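Local coordinates for protein sulfoquinovosidase (Escherichia coli, PDB 5AEG) that hydrolyses sulfoquinovosyl diacylglycerides and simple sulfoquinovosides to release sulfoquinovose, a source of carbon and sulfur for the bacterium, at residues 38-43 with 64-69; 136-141 with 602-607; 303-308 with 342-347. All coordinates share one frame; numbering follows the deposited sequence.

Contact 1 of 3, residues 38-43 with 64-69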
# COMPACT_ATOMS: atom_id res chain seq x y z
N CYS A 38 -19.01 10.90 24.24
CA CYS A 38 -18.31 10.71 23.03
C CYS A 38 -16.84 10.56 23.32
O CYS A 38 -16.08 10.15 22.40
CB CYS A 38 -18.52 11.88 22.10
SG CYS A 38 -17.71 13.46 22.42
N LEU A 39 -16.42 10.82 24.57
CA LEU A 39 -14.96 10.85 24.86
C LEU A 39 -14.56 10.20 26.13
O LEU A 39 -15.23 10.37 27.16
CB LEU A 39 -14.42 12.24 24.76
CG LEU A 39 -13.00 12.56 25.12
CD1 LEU A 39 -11.99 11.99 24.09
CD2 LEU A 39 -12.77 14.04 25.19
N TRP A 40 -13.54 9.30 26.02
CA TRP A 40 -12.88 8.69 27.16
C TRP A 40 -11.39 8.99 27.04
O TRP A 40 -10.82 9.04 25.94
CB TRP A 40 -13.07 7.15 27.21
CG TRP A 40 -14.40 6.56 27.43
CD1 TRP A 40 -14.78 5.87 28.49
CD2 TRP A 40 -15.52 6.57 26.53
NE1 TRP A 40 -16.06 5.40 28.35
CE2 TRP A 40 -16.56 5.87 27.16
CE3 TRP A 40 -15.75 7.14 25.27
CZ2 TRP A 40 -17.82 5.68 26.58
CZ3 TRP A 40 -16.98 6.97 24.67
CH2 TRP A 40 -18.00 6.21 25.31
N ILE A 41 -10.72 9.23 28.17
CA ILE A 41 -9.29 9.34 28.22
C ILE A 41 -8.73 8.43 29.34
O ILE A 41 -9.43 7.98 30.22
CB ILE A 41 -8.78 10.78 28.35
CG1 ILE A 41 -9.08 11.40 29.75
CG2 ILE A 41 -9.48 11.65 27.33
CD1 ILE A 41 -8.34 12.73 29.98
N GLY A 42 -7.44 8.22 29.31
CA GLY A 42 -6.84 7.39 30.32
C GLY A 42 -5.38 7.17 30.04
O GLY A 42 -4.72 8.00 29.46
N SER A 43 -4.89 6.01 30.40
CA SER A 43 -3.51 5.74 30.22
C SER A 43 -3.22 4.24 30.10
O SER A 43 -3.97 3.38 30.53
CB SER A 43 -2.62 6.29 31.35
OG SER A 43 -2.93 5.56 32.55
N LYS A 64 -9.25 3.96 31.99
CA LYS A 64 -10.09 4.41 30.91
C LYS A 64 -11.32 5.10 31.60
O LYS A 64 -12.10 4.43 32.30
CB LYS A 64 -10.54 3.19 30.06
CG LYS A 64 -11.51 3.55 28.99
CD LYS A 64 -12.01 2.36 28.24
CE LYS A 64 -12.51 2.84 26.88
NZ LYS A 64 -13.46 1.89 26.31
N ILE A 65 -11.47 6.39 31.36
CA ILE A 65 -12.45 7.21 32.13
C ILE A 65 -13.27 8.03 31.17
O ILE A 65 -12.71 8.74 30.33
CB ILE A 65 -11.71 8.23 33.04
CG1 ILE A 65 -10.74 7.49 33.93
CG2 ILE A 65 -12.72 8.96 33.90
CD1 ILE A 65 -9.61 8.33 34.45
N ALA A 66 -14.58 7.96 31.33
CA ALA A 66 -15.53 8.64 30.49
C ALA A 66 -15.63 10.07 30.95
O ALA A 66 -15.81 10.30 32.18
CB ALA A 66 -16.90 7.95 30.62
N LEU A 67 -15.40 11.01 30.04
CA LEU A 67 -15.51 12.43 30.30
C LEU A 67 -16.94 12.84 30.00
O LEU A 67 -17.28 13.33 28.94
CB LEU A 67 -14.47 13.25 29.59
CG LEU A 67 -13.04 12.82 29.79
CD1 LEU A 67 -12.14 13.86 29.14
CD2 LEU A 67 -12.65 12.66 31.24
N THR A 68 -17.77 12.64 31.02
CA THR A 68 -19.20 12.80 30.90
C THR A 68 -19.63 14.30 30.88
O THR A 68 -20.67 14.67 30.28
CB THR A 68 -19.89 12.13 32.04
OG1 THR A 68 -19.35 12.64 33.27
CG2 THR A 68 -19.71 10.59 32.00
N ASP A 69 -18.82 15.17 31.48
CA ASP A 69 -19.23 16.58 31.63
C ASP A 69 -18.60 17.43 30.58
O ASP A 69 -17.40 17.29 30.25
CB ASP A 69 -18.77 17.14 33.00
CG ASP A 69 -19.24 16.31 34.17
OD1 ASP A 69 -20.20 15.53 34.01
OD2 ASP A 69 -18.59 16.38 35.25
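Leu39 opens the pairing through its backbone: its O accepts the N-H of Leu67 at 3.0 Å, while CD2 lies alongside Leu67 CD1, both pointing the same way. At Trp40, opposite Ala66 in a non-hydrogen-bonded pair, CG stands anti to the carbonyl carbon (chi1 -65°), which sets the indole between two neighbours on its own side of the sheet. Ala66 CB lies over one face, 3.8 Å from the centroid of the five-membered ring, in a CH-pi contact. The extended Lys64 chain runs over the other face, its NZ 4.8 Å from the same centroid and nearly on the ring normal, a cation-pi pair; Trp118 is a second cation-pi partner of this lysine. Ile41 forms the hydrogen-bonded pair with Ile65, its N donating to Ile65 O and its O receiving Ile65 N at 2.8 Å. On the face away from the indole, Ile41 CG2 meets Leu67 CD1 at 3.9 Å, the chains crossing nearly at right angles; Phe83 and Ile89 extend this apolar layer. Gly42 faces Lys64 in a second non-hydrogen-bonded pair. The ladder is that of an antiparallel beta hairpin, strands 39-49 and 56-74, in the N-terminal beta region of this GH31 enzyme.

Contact 2 of 3, residues 136-141 with 602-607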
# COMPACT_ATOMS: atom_id res chain seq x y z
N PHE A 136 -5.94 -5.98 2.91
CA PHE A 136 -5.88 -7.15 2.04
C PHE A 136 -6.98 -8.19 2.24
O PHE A 136 -7.14 -9.06 1.38
CB PHE A 136 -4.49 -7.82 2.26
CG PHE A 136 -3.33 -7.09 1.69
CD1 PHE A 136 -2.67 -6.13 2.46
CD2 PHE A 136 -2.79 -7.43 0.45
CE1 PHE A 136 -1.59 -5.45 1.99
CE2 PHE A 136 -1.69 -6.79 -0.01
CZ PHE A 136 -1.10 -5.78 0.76
N SER A 137 -7.69 -8.19 3.38
CA SER A 137 -8.80 -9.10 3.62
C SER A 137 -10.20 -8.48 3.51
O SER A 137 -11.20 -9.19 3.30
CB SER A 137 -8.70 -9.72 5.03
OG SER A 137 -7.53 -10.52 5.17
N TYR A 138 -10.28 -7.16 3.67
CA TYR A 138 -11.54 -6.42 3.66
C TYR A 138 -11.33 -5.21 2.79
O TYR A 138 -10.23 -4.61 2.81
CB TYR A 138 -11.94 -5.99 5.08
CG TYR A 138 -12.40 -7.18 5.89
CD1 TYR A 138 -13.62 -7.79 5.65
CD2 TYR A 138 -11.54 -7.77 6.84
CE1 TYR A 138 -14.00 -8.97 6.34
CE2 TYR A 138 -11.92 -8.88 7.56
CZ TYR A 138 -13.13 -9.48 7.33
OH TYR A 138 -13.42 -10.59 8.07
N PHE A 139 -12.37 -4.83 2.01
CA PHE A 139 -12.34 -3.51 1.39
C PHE A 139 -13.32 -2.68 2.18
O PHE A 139 -12.90 -1.70 2.86
CB PHE A 139 -12.66 -3.59 -0.13
CG PHE A 139 -12.80 -2.25 -0.81
CD1 PHE A 139 -11.95 -1.16 -0.50
CD2 PHE A 139 -13.82 -2.07 -1.76
CE1 PHE A 139 -12.12 0.09 -1.09
CE2 PHE A 139 -13.98 -0.84 -2.37
CZ PHE A 139 -13.10 0.24 -2.07
N ASP A 140 -14.62 -3.00 2.09
CA ASP A 140 -15.58 -2.43 3.07
C ASP A 140 -15.11 -2.87 4.43
O ASP A 140 -15.07 -4.05 4.73
CB ASP A 140 -16.95 -2.95 2.83
CG ASP A 140 -18.02 -2.36 3.78
OD1 ASP A 140 -17.80 -1.43 4.55
OD2 ASP A 140 -19.13 -2.86 3.70
N LEU A 141 -14.78 -1.92 5.32
CA LEU A 141 -14.29 -2.24 6.65
C LEU A 141 -15.37 -2.34 7.74
O LEU A 141 -15.12 -2.72 8.93
CB LEU A 141 -13.29 -1.13 7.06
CG LEU A 141 -12.14 -0.82 6.12
CD1 LEU A 141 -11.22 0.25 6.62
CD2 LEU A 141 -11.36 -2.04 5.78
N THR A 602 -20.29 -3.64 -1.83
CA THR A 602 -19.85 -4.78 -1.08
C THR A 602 -18.88 -5.69 -1.90
O THR A 602 -18.52 -6.72 -1.43
CB THR A 602 -21.04 -5.63 -0.59
OG1 THR A 602 -21.78 -6.07 -1.70
CG2 THR A 602 -21.96 -4.82 0.37
N LEU A 603 -18.56 -5.29 -3.12
CA LEU A 603 -17.67 -6.04 -3.97
C LEU A 603 -16.22 -5.84 -3.42
O LEU A 603 -15.83 -4.71 -3.01
CB LEU A 603 -17.73 -5.57 -5.42
CG LEU A 603 -19.09 -5.74 -6.14
CD1 LEU A 603 -19.02 -5.07 -7.50
CD2 LEU A 603 -19.48 -7.18 -6.25
N LYS A 604 -15.47 -6.90 -3.50
CA LYS A 604 -14.02 -6.94 -3.05
C LYS A 604 -13.03 -7.34 -4.14
O LYS A 604 -11.85 -6.97 -4.07
CB LYS A 604 -13.88 -8.01 -1.90
CG LYS A 604 -14.78 -7.73 -0.76
CD LYS A 604 -14.83 -8.87 0.30
CE LYS A 604 -13.50 -8.92 0.95
NZ LYS A 604 -13.69 -9.64 2.25
N TYR A 605 -13.48 -8.17 -5.10
CA TYR A 605 -12.57 -8.92 -6.03
C TYR A 605 -12.78 -8.52 -7.53
O TYR A 605 -12.36 -9.24 -8.42
CB TYR A 605 -12.69 -10.42 -5.76
CG TYR A 605 -12.34 -10.76 -4.32
CD1 TYR A 605 -11.05 -10.49 -3.81
CD2 TYR A 605 -13.27 -11.35 -3.46
CE1 TYR A 605 -10.72 -10.76 -2.49
CE2 TYR A 605 -12.94 -11.66 -2.14
CZ TYR A 605 -11.67 -11.35 -1.66
OH TYR A 605 -11.37 -11.61 -0.32
N GLN A 606 -13.37 -7.35 -7.77
CA GLN A 606 -13.44 -6.75 -9.07
C GLN A 606 -13.37 -5.27 -8.99
O GLN A 606 -13.56 -4.65 -7.94
CB GLN A 606 -14.75 -7.22 -9.77
CG GLN A 606 -15.99 -6.90 -9.08
CD GLN A 606 -17.23 -7.27 -9.91
OE1 GLN A 606 -17.71 -8.43 -9.85
NE2 GLN A 606 -17.64 -6.38 -10.77
N TYR A 607 -13.00 -4.68 -10.15
CA TYR A 607 -12.64 -3.33 -10.26
C TYR A 607 -12.86 -2.81 -11.64
O TYR A 607 -13.06 -3.58 -12.56
CB TYR A 607 -11.18 -3.03 -9.84
CG TYR A 607 -10.13 -3.72 -10.65
CD1 TYR A 607 -9.78 -5.09 -10.40
CD2 TYR A 607 -9.44 -3.06 -11.64
CE1 TYR A 607 -8.80 -5.74 -11.15
CE2 TYR A 607 -8.46 -3.73 -12.41
CZ TYR A 607 -8.13 -5.06 -12.15
OH TYR A 607 -7.13 -5.62 -12.91
O HOH W 1 -8.97 -10.86 0.35
O HOH W 2 -16.22 -4.28 -0.15
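Lys604 reaches across to the backbone of Ser137, and this bond, with two water bridges, joins two irregular loops: 136-141, from the N-terminal galactose mutarotase-like domain of the GH31 fold, and 602-607, from the C-terminal domain. The direct polar link is Lys604 NZ to Ser137 O, a hydrogen bond of 2.7 Å that enters in the carbonyl plane. The lysine chain bends at chi3 (68°), and its end thereby approaches a loop that its CB does not face. Ser137 OG bonds to Asp480 of the barrel domain and to Arg157 of its own domain, the first of these bonds linking the loop to the barrel; Asp472, the inferred proton donor, lies about 12 Å away between side chains.

The aromatic rings add contacts without hydrogen bonds. Tyr138 lies side by side with Lys604, CD1 being 3.9 Å from NZ, in an oblique approach. Within the other loop, Lys604 CB sits over the centre of the Tyr605 ring, 3.7 Å above its plane. The Phe139 ring turns its edge to Leu603 O, with CD2 3.5 Å from that oxygen, while Leu491 and Met495 of helix 486-495 touch the same ring.

Water completes the junction. One molecule accepts from Asp140 N and donates to Leu603 O, so the carbonyl that lies at the phenyl edge is hydrogen-bonded by water. The other donates to Phe136 O at 2.8 Å and, lying in the plane of the Tyr605 ring at its edge, accepts a hydrogen bond from Tyr605 OH at 2.6 Å.

Contact 3 of 3, residues 303-308 with 342-347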
# COMPACT_ATOMS: atom_id res chain seq x y z
N MET A 303 22.66 -9.12 -1.08
CA MET A 303 23.67 -8.51 -0.24
C MET A 303 23.25 -7.07 0.04
O MET A 303 23.11 -6.22 -0.89
CB MET A 303 25.05 -8.60 -0.98
CG MET A 303 26.24 -7.89 -0.34
SD MET A 303 26.84 -8.82 1.08
CE MET A 303 27.38 -10.37 0.36
N TRP A 304 23.04 -6.73 1.31
CA TRP A 304 22.52 -5.41 1.63
C TRP A 304 23.57 -4.27 1.70
O TRP A 304 23.78 -3.62 2.74
CB TRP A 304 21.67 -5.47 2.90
CG TRP A 304 20.39 -6.24 2.78
CD1 TRP A 304 19.97 -6.99 1.76
CD2 TRP A 304 19.36 -6.32 3.76
NE1 TRP A 304 18.76 -7.60 2.04
CE2 TRP A 304 18.38 -7.18 3.28
CE3 TRP A 304 19.21 -5.78 5.02
CZ2 TRP A 304 17.23 -7.46 3.99
CZ3 TRP A 304 18.04 -6.10 5.74
CH2 TRP A 304 17.08 -6.88 5.20
N ASN A 305 24.27 -4.07 0.61
CA ASN A 305 25.16 -2.94 0.45
C ASN A 305 24.93 -2.37 -0.95
O ASN A 305 25.25 -3.02 -1.92
CB ASN A 305 26.62 -3.40 0.65
CG ASN A 305 27.56 -2.20 0.86
OD1 ASN A 305 27.53 -1.56 1.89
ND2 ASN A 305 28.26 -1.83 -0.17
N TRP A 306 24.47 -1.12 -1.00
CA TRP A 306 23.78 -0.52 -2.15
C TRP A 306 24.78 0.15 -3.12
O TRP A 306 24.81 1.36 -3.37
CB TRP A 306 22.61 0.39 -1.70
CG TRP A 306 21.91 -0.18 -0.54
CD1 TRP A 306 21.73 0.40 0.68
CD2 TRP A 306 21.23 -1.41 -0.49
NE1 TRP A 306 21.05 -0.42 1.51
CE2 TRP A 306 20.77 -1.56 0.85
CE3 TRP A 306 21.06 -2.47 -1.39
CZ2 TRP A 306 20.06 -2.64 1.25
CZ3 TRP A 306 20.35 -3.56 -0.98
CH2 TRP A 306 19.87 -3.64 0.32
N LYS A 307 25.53 -0.76 -3.74
CA LYS A 307 26.48 -0.41 -4.75
C LYS A 307 26.60 -1.58 -5.71
O LYS A 307 26.54 -2.76 -5.29
CB LYS A 307 27.78 -0.15 -4.02
CG LYS A 307 28.93 0.46 -4.79
CD LYS A 307 29.86 1.21 -3.79
CE LYS A 307 30.18 0.51 -2.43
NZ LYS A 307 30.02 1.36 -1.18
N TRP A 308 26.80 -1.29 -6.98
CA TRP A 308 26.90 -2.33 -8.05
C TRP A 308 28.02 -3.29 -7.73
O TRP A 308 29.10 -2.86 -7.39
CB TRP A 308 27.12 -1.65 -9.43
CG TRP A 308 27.65 -2.52 -10.45
CD1 TRP A 308 27.32 -3.79 -10.70
CD2 TRP A 308 28.69 -2.19 -11.36
NE1 TRP A 308 28.05 -4.28 -11.73
CE2 TRP A 308 28.90 -3.33 -12.17
CE3 TRP A 308 29.44 -1.03 -11.59
CZ2 TRP A 308 29.88 -3.37 -13.22
CZ3 TRP A 308 30.42 -1.05 -12.67
CH2 TRP A 308 30.61 -2.24 -13.46
N LYS A 342 29.83 -4.41 5.73
CA LYS A 342 30.15 -3.78 4.43
C LYS A 342 30.32 -2.32 4.60
O LYS A 342 30.07 -1.78 5.68
CB LYS A 342 29.06 -4.13 3.37
CG LYS A 342 29.00 -5.64 3.14
CD LYS A 342 30.17 -6.02 2.22
CE LYS A 342 30.34 -7.51 2.09
NZ LYS A 342 31.58 -7.75 1.37
N ASP A 343 30.71 -1.68 3.50
CA ASP A 343 31.22 -0.32 3.42
C ASP A 343 30.27 0.71 3.92
O ASP A 343 30.66 1.63 4.66
CB ASP A 343 31.40 0.08 1.94
CG ASP A 343 32.58 -0.53 1.30
OD1 ASP A 343 33.40 -1.15 2.04
OD2 ASP A 343 32.67 -0.37 0.05
N LEU A 344 29.02 0.66 3.41
CA LEU A 344 28.08 1.74 3.78
C LEU A 344 27.83 1.80 5.25
O LEU A 344 27.69 2.91 5.76
CB LEU A 344 26.70 1.67 3.07
CG LEU A 344 26.78 1.79 1.56
CD1 LEU A 344 25.38 1.66 0.95
CD2 LEU A 344 27.35 3.15 1.14
N CYS A 345 27.69 0.67 5.92
CA CYS A 345 27.38 0.66 7.35
C CYS A 345 28.58 1.20 8.15
O CYS A 345 28.40 1.84 9.19
CB CYS A 345 27.08 -0.76 7.85
SG CYS A 345 26.34 -0.84 9.53
N GLU A 346 29.80 0.90 7.68
CA GLU A 346 31.02 1.40 8.37
C GLU A 346 31.04 2.93 8.29
O GLU A 346 31.22 3.65 9.27
CB GLU A 346 32.26 0.75 7.71
CG GLU A 346 33.60 1.16 8.35
CD GLU A 346 34.82 0.73 7.51
OE1 GLU A 346 34.68 -0.10 6.55
OE2 GLU A 346 35.92 1.21 7.84
N GLU A 347 30.80 3.44 7.10
CA GLU A 347 30.66 4.86 6.92
C GLU A 347 29.59 5.51 7.82
O GLU A 347 29.83 6.51 8.51
CB GLU A 347 30.45 5.15 5.44
CG GLU A 347 30.25 6.62 5.11
CD GLU A 347 30.28 6.91 3.60
OE1 GLU A 347 29.77 6.09 2.80
OE2 GLU A 347 30.79 7.98 3.22
O HOH W 3 26.76 -1.72 4.46
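Asn305 projects straight at the start of helix 343-351, and its side chain can be followed outward. CB rests against Lys342 CB at 3.7 Å. CG, anti to the backbone N (chi1 -165°), continues toward the helix and packs on the same lysine carbon. At the tip, OD1 takes the N-H of Leu344 at 3.1 Å in the amide plane, on a lone pair, with an N-H...O angle of 160°. The same oxygen accepts a hydrogen bond from a water at 2.7 Å, and that water in turn accepts the N-H of Cys345. One oxygen thus serves two amides of the first helical turn, one directly and one through water. A leucine in place of Asn305 would probably leave Leu344 N and the bridging water without their acceptor at the helix start.

Beside this, Leu344 CD1 packs on Trp306 CD1 at 3.9 Å, the chains crossing at about a right angle; it also lies against Trp306 N, a buried amide with no partner in the model. The indole NE1 bonds to Tyr337 O. Lys307 bends round so that its NZ forms a salt bridge with Asp343 OD2 at 3.4 Å, its hydrogen bond weak. The loop carries the substrate-binding Trp304 between strand 299-302 and helix 316-325 of the TIM-barrel domain; helix 343-351 packs against it, with Val338 of strand 337-339 and Val389 of helix 380-395 also touching Leu344.

The three contacts follow the chain through different parts of the enzyme. Contact 1 closes first, within a hairpin of the N-terminal beta region. Contact 2 spans 460 residues, bringing a loop of that region to the C-terminal domain, and contact 3 falls within this span, in the TIM-barrel domain. None touches another: centres lie about 34 Å apart for contacts 1 and 2, about 41 Å for contacts 2 and 3, on opposite sides of the chain's centre, and about 50 Å for contacts 1 and 3. Contact 2 joins two domains whose sequences flank that of the barrel, contact 3 pairs the loop carrying a substrate-binding residue with a barrel-domain helix, and contact 1 lies away from the known sites.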